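Local structure of leucyl-tRNA synthetase subunit alpha (Aquifex aeolicus, 3O0A) at residues Glu102-Val107 and Trp150-Lys155. The protein forms the CP1 hydrolytic domain of a leucyl-tRNA synthetase, which attaches leucine to its tRNA, and probably removes wrongly attached amino acids. Residues are numbered along the deposited sequence; the frame is centred on the assembly and turned at random.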
loop_
_atom_site.group_PDB
_atom_site.type_symbol
_atom_site.label_atom_id
_atom_site.label_comp_id
_atom_site.label_asym_id
_atom_site.label_seq_id
_atom_site.Cartn_x
_atom_site.Cartn_y
_atom_site.Cartn_z
ATOM N N GLU A 102 11.272 -7.904 -15.589
ATOM C CA GLU A 102 12.707 -8.123 -15.479
ATOM C C GLU A 102 13.380 -6.857 -14.936
ATOM O O GLU A 102 14.610 -6.779 -14.851
ATOM C CB GLU A 102 13.299 -8.553 -16.828
ATOM C CG GLU A 102 14.413 -9.601 -16.721
ATOM C CD GLU A 102 13.900 -11.028 -16.522
ATOM O OE1 GLU A 102 12.780 -11.217 -15.997
ATOM O OE2 GLU A 102 14.634 -11.972 -16.888
ATOM N N ASP A 103 12.551 -5.882 -14.561
ATOM C CA ASP A 103 12.982 -4.635 -13.924
ATOM C C ASP A 103 11.772 -3.771 -13.614
ATOM O O ASP A 103 11.610 -2.699 -14.190
ATOM C CB ASP A 103 13.945 -3.832 -14.806
ATOM C CG ASP A 103 15.380 -3.921 -14.335
ATOM O OD1 ASP A 103 15.666 -3.502 -13.191
ATOM O OD2 ASP A 103 16.222 -4.397 -15.119
ATOM N N LYS A 104 10.912 -4.254 -12.730
ATOM C CA LYS A 104 9.877 -3.422 -12.101
ATOM C C LYS A 104 10.309 -1.962 -12.021
ATOM O O LYS A 104 11.485 -1.672 -11.792
ATOM C CB LYS A 104 9.610 -3.937 -10.699
ATOM C CG LYS A 104 9.202 -5.382 -10.678
ATOM C CD LYS A 104 8.808 -5.818 -9.304
ATOM C CE LYS A 104 7.916 -7.030 -9.410
ATOM N NZ LYS A 104 6.519 -6.602 -9.669
ATOM N N GLU A 105 9.360 -1.047 -12.215
ATOM C CA GLU A 105 9.659 0.380 -12.189
ATOM C C GLU A 105 8.624 1.100 -11.345
ATOM O O GLU A 105 7.429 0.828 -11.457
ATOM C CB GLU A 105 9.687 0.996 -13.598
ATOM C CG GLU A 105 10.272 2.432 -13.601
ATOM C CD GLU A 105 10.260 3.132 -14.961
ATOM O OE1 GLU A 105 10.027 2.464 -15.995
ATOM O OE2 GLU A 105 10.507 4.368 -14.988
ATOM N N GLY A 106 9.101 2.007 -10.503
ATOM C CA GLY A 106 8.206 2.850 -9.722
ATOM C C GLY A 106 8.829 4.152 -9.262
ATOM O O GLY A 106 10.012 4.423 -9.493
ATOM N N VAL A 107 8.019 4.953 -8.586
ATOM C CA VAL A 107 8.418 6.282 -8.143
ATOM C C VAL A 107 7.782 6.566 -6.788
ATOM O O VAL A 107 6.647 6.141 -6.527
ATOM C CB VAL A 107 8.017 7.384 -9.160
ATOM C CG1 VAL A 107 8.834 7.266 -10.449
ATOM C CG2 VAL A 107 6.511 7.378 -9.457
ATOM N N TRP A 150 7.973 -8.378 -3.080
ATOM C CA TRP A 150 9.324 -8.698 -2.653
ATOM C C TRP A 150 10.339 -8.173 -3.671
ATOM O O TRP A 150 11.324 -7.534 -3.308
ATOM C CB TRP A 150 9.483 -10.210 -2.508
ATOM C CG TRP A 150 10.797 -10.603 -1.957
ATOM C CD1 TRP A 150 11.106 -10.822 -0.646
ATOM C CD2 TRP A 150 12.001 -10.845 -2.700
ATOM N NE1 TRP A 150 12.428 -11.181 -0.525
ATOM C CE2 TRP A 150 13.002 -11.195 -1.768
ATOM C CE3 TRP A 150 12.330 -10.788 -4.060
ATOM C CZ2 TRP A 150 14.317 -11.505 -2.155
ATOM C CZ3 TRP A 150 13.643 -11.093 -4.447
ATOM C CH2 TRP A 150 14.615 -11.443 -3.493
ATOM N N GLU A 151 10.064 -8.437 -4.944
ATOM C CA GLU A 151 10.949 -8.025 -6.041
ATOM C C GLU A 151 11.033 -6.504 -6.167
ATOM O O GLU A 151 12.111 -5.951 -6.418
ATOM C CB GLU A 151 10.479 -8.657 -7.350
ATOM C CG GLU A 151 10.685 -10.169 -7.393
ATOM C CD GLU A 151 9.821 -10.870 -8.435
ATOM O OE1 GLU A 151 8.899 -10.243 -9.008
ATOM O OE2 GLU A 151 10.061 -12.069 -8.668
ATOM N N PHE A 152 9.901 -5.830 -5.988
ATOM C CA PHE A 152 9.888 -4.375 -5.964
ATOM C C PHE A 152 10.708 -3.840 -4.793
ATOM O O PHE A 152 11.494 -2.907 -4.965
ATOM C CB PHE A 152 8.462 -3.827 -5.910
ATOM C CG PHE A 152 8.379 -2.346 -6.195
ATOM C CD1 PHE A 152 8.328 -1.881 -7.509
ATOM C CD2 PHE A 152 8.363 -1.419 -5.151
ATOM C CE1 PHE A 152 8.258 -0.509 -7.779
ATOM C CE2 PHE A 152 8.292 -0.046 -5.414
ATOM C CZ PHE A 152 8.236 0.403 -6.727
ATOM N N ALA A 153 10.531 -4.435 -3.614
ATOM C CA ALA A 153 11.257 -4.008 -2.415
ATOM C C ALA A 153 12.766 -4.212 -2.562
ATOM O O ALA A 153 13.551 -3.391 -2.093
ATOM C CB ALA A 153 10.730 -4.728 -1.164
ATOM N N LYS A 154 13.150 -5.308 -3.211
ATOM C CA LYS A 154 14.557 -5.607 -3.479
ATOM C C LYS A 154 15.188 -4.519 -4.352
ATOM O O LYS A 154 16.286 -4.026 -4.056
ATOM C CB LYS A 154 14.691 -6.976 -4.153
ATOM C CG LYS A 154 16.126 -7.427 -4.343
ATOM C CD LYS A 154 16.222 -8.677 -5.210
ATOM C CE LYS A 154 17.661 -9.138 -5.344
ATOM N NZ LYS A 154 18.194 -9.655 -4.053
ATOM N N LYS A 155 14.485 -4.154 -5.423
ATOM C CA LYS A 155 14.963 -3.146 -6.371
ATOM C C LYS A 155 15.080 -1.767 -5.724
ATOM O O LYS A 155 16.068 -1.060 -5.935
ATOM C CB LYS A 155 14.051 -3.094 -7.606
ATOM C CG LYS A 155 14.304 -1.930 -8.592
ATOM C CD LYS A 155 15.694 -1.918 -9.181
ATOM C CE LYS A 155 15.944 -0.606 -9.921
ATOM N NZ LYS A 155 17.325 -0.523 -10.486
#
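Lys-104 lays its aliphatic chain against helix 147-156 where Glu-151 and Phe-152 follow one another. Its CD sits 3.5 Å from the backbone N of Phe-152, and its CE lies 3.7 Å from CB of Glu-151, the two side chains crossing at about a right angle. The ring of Phe-152 meets the backbone of 105-106 with its edge: CG is anti to the backbone N (chi1 -167°), which sends CE1 to 3.8 Å from the N of Gly-106 and CZ to 3.9 Å from its CA. Tyr-129 and Tyr-156 also meet the ring, and the N-H of Gly-106 is given to Tyr-156 OH. Were Phe-152 cut back to an alanine, the Gly-106 backbone would probably face a gap, and CB of Lys-104 would lose its aromatic neighbour.

Charge plays a looser part. Lys-104 NZ stays 4.4 Å from Glu-151 OE1, too far for a salt bridge, as the bend at chi4 (-83°) turns the ammonium aside; it makes a cation-pi contact with Tyr-129, while Glu-151 OE2 bonds to Gln-147. At the exposed margin, Asp-103 OD1 and Lys-155 NZ are likewise 4.4 Å apart.

In the editing domain, helix 147-156 thus packs on the start of 106-114, an outermost strand of the mixed sheet, with the ring edge at the strand's first residue and Lys-104 of the preceding loop along the helix.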